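Long-range contact in saframycin Mx1 synthetase B (Legionella pneumophila subsp. pneumophila, PDB 3KXW), which belongs to the ANL superfamily of AMP-binding enzymes, as a fatty acid AMP ligase: residues D472-L477 with G487-F492. Numbering follows the deposited sequence.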
# COMPACT_ATOMS: atom_id res chain seq x y z
N ASP A 472 16.64 -12.06 -1.62
CA ASP A 472 15.74 -12.35 -0.52
C ASP A 472 14.50 -13.12 -0.95
O ASP A 472 13.98 -13.94 -0.20
CB ASP A 472 15.37 -11.08 0.25
CG ASP A 472 16.55 -10.51 1.04
OD1 ASP A 472 17.55 -11.23 1.25
OD2 ASP A 472 16.46 -9.34 1.47
N ILE A 473 14.04 -12.86 -2.17
CA ILE A 473 12.91 -13.60 -2.75
C ILE A 473 13.33 -15.04 -2.99
O ILE A 473 12.57 -15.97 -2.71
CB ILE A 473 12.46 -12.98 -4.07
CG1 ILE A 473 11.79 -11.62 -3.85
CG2 ILE A 473 11.51 -13.92 -4.82
CD1 ILE A 473 11.58 -10.84 -5.15
N GLU A 474 14.54 -15.24 -3.49
CA GLU A 474 15.05 -16.60 -3.71
C GLU A 474 15.11 -17.36 -2.39
O GLU A 474 14.75 -18.54 -2.33
CB GLU A 474 16.41 -16.54 -4.43
CG GLU A 474 16.28 -15.97 -5.83
CD GLU A 474 17.62 -15.54 -6.45
OE1 GLU A 474 18.66 -15.70 -5.79
OE2 GLU A 474 17.61 -15.03 -7.59
N PHE A 475 15.56 -16.68 -1.34
CA PHE A 475 15.61 -17.27 0.00
C PHE A 475 14.24 -17.74 0.47
O PHE A 475 14.09 -18.86 0.99
CB PHE A 475 16.18 -16.29 1.02
CG PHE A 475 16.28 -16.86 2.42
CD1 PHE A 475 17.45 -17.47 2.84
CD2 PHE A 475 15.21 -16.78 3.29
CE1 PHE A 475 17.55 -18.00 4.12
CE2 PHE A 475 15.29 -17.31 4.58
CZ PHE A 475 16.48 -17.93 4.98
N SER A 476 13.24 -16.87 0.30
CA SER A 476 11.87 -17.18 0.67
C SER A 476 11.38 -18.46 -0.02
O SER A 476 10.83 -19.35 0.64
CB SER A 476 10.93 -16.00 0.35
OG SER A 476 11.10 -14.95 1.30
N LEU A 477 11.60 -18.55 -1.33
CA LEU A 477 11.16 -19.71 -2.10
C LEU A 477 11.84 -20.97 -1.58
O LEU A 477 11.20 -22.02 -1.39
CB LEU A 477 11.50 -19.51 -3.60
CG LEU A 477 10.65 -18.45 -4.30
CD1 LEU A 477 11.29 -17.94 -5.60
CD2 LEU A 477 9.28 -19.04 -4.60
N GLY A 487 13.43 -27.30 -7.92
CA GLY A 487 14.87 -27.38 -7.85
C GLY A 487 15.36 -26.01 -7.43
O GLY A 487 14.93 -25.47 -6.39
N LYS A 488 16.24 -25.44 -8.24
CA LYS A 488 16.75 -24.09 -8.03
C LYS A 488 15.80 -22.99 -8.54
O LYS A 488 14.90 -23.25 -9.35
CB LYS A 488 18.14 -23.93 -8.65
CG LYS A 488 19.22 -24.77 -7.94
CD LYS A 488 19.26 -24.42 -6.47
CE LYS A 488 20.52 -24.94 -5.82
NZ LYS A 488 20.69 -26.39 -6.14
N CYS A 489 16.01 -21.77 -8.08
CA CYS A 489 15.16 -20.67 -8.50
C CYS A 489 15.97 -19.37 -8.65
O CYS A 489 17.09 -19.25 -8.16
CB CYS A 489 14.02 -20.45 -7.50
SG CYS A 489 14.51 -19.66 -5.92
N ALA A 490 15.38 -18.40 -9.32
CA ALA A 490 16.02 -17.12 -9.51
C ALA A 490 14.91 -16.08 -9.64
O ALA A 490 13.85 -16.38 -10.17
CB ALA A 490 16.89 -17.14 -10.75
N ALA A 491 15.16 -14.88 -9.12
CA ALA A 491 14.21 -13.78 -9.22
C ALA A 491 14.95 -12.56 -9.74
O ALA A 491 16.08 -12.32 -9.37
CB ALA A 491 13.61 -13.47 -7.86
N PHE A 492 14.29 -11.78 -10.59
CA PHE A 492 14.92 -10.60 -11.15
C PHE A 492 13.86 -9.75 -11.79
O PHE A 492 12.76 -10.22 -12.07
CB PHE A 492 15.99 -10.98 -12.17
CG PHE A 492 15.53 -11.97 -13.20
CD1 PHE A 492 15.03 -11.55 -14.43
CD2 PHE A 492 15.57 -13.33 -12.94
CE1 PHE A 492 14.59 -12.46 -15.38
CE2 PHE A 492 15.13 -14.25 -13.90
CZ PHE A 492 14.65 -13.81 -15.11
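Glu474 lays its side chain over the backbone of the strand at Ala490 and Ala491, its CG 3.9 Å from the CA of Ala490. From CG on the chain runs extended (chi2 164°) and brings the carboxylate to the strand, where OE2 accepts the peptide N-H of Ala491 at 2.9 Å from N. The bond is nearly straight, 162° at the hydrogen, and it uses the anti lone pair of OE2, the one turned away from OE1. The same oxygen lies 3.3 Å from CA of Ala490 and makes a salt bridge with NE of Arg558, from helix 554-567.

To one side of the glutamate, the CG2 methyl of Ile473 meets CB of Ala491 at 3.7 Å; chi1 of -70°, measured to CG1, puts CG1 beside the backbone N and leaves CG2 anti to it. To the other side the sulfur of Cys489 fits between two helix residues, 3.7 Å from CD1 of Leu477 and 3.9 Å from CB of Glu474.

The axes of 472-477 and 487-492 run roughly antiparallel and come within 7.4 Å. Both segments belong to the Disco-interacting protein 2-like AMP domain, where helix 469-479 packs on a mixed four-stranded sheet with 486-496 as an edge strand. Ile473 and Leu477 reach on to strand 499-508 and helix 515-533, while Ala490 turns the other way, to Cys561.

Apolar contacts thus flank one buried carboxylate whose OE2 is gripped by both a peptide N-H and an arginine, an environment that would probably keep Glu474 ionised and tie helix, edge strand and helix 554-567 together.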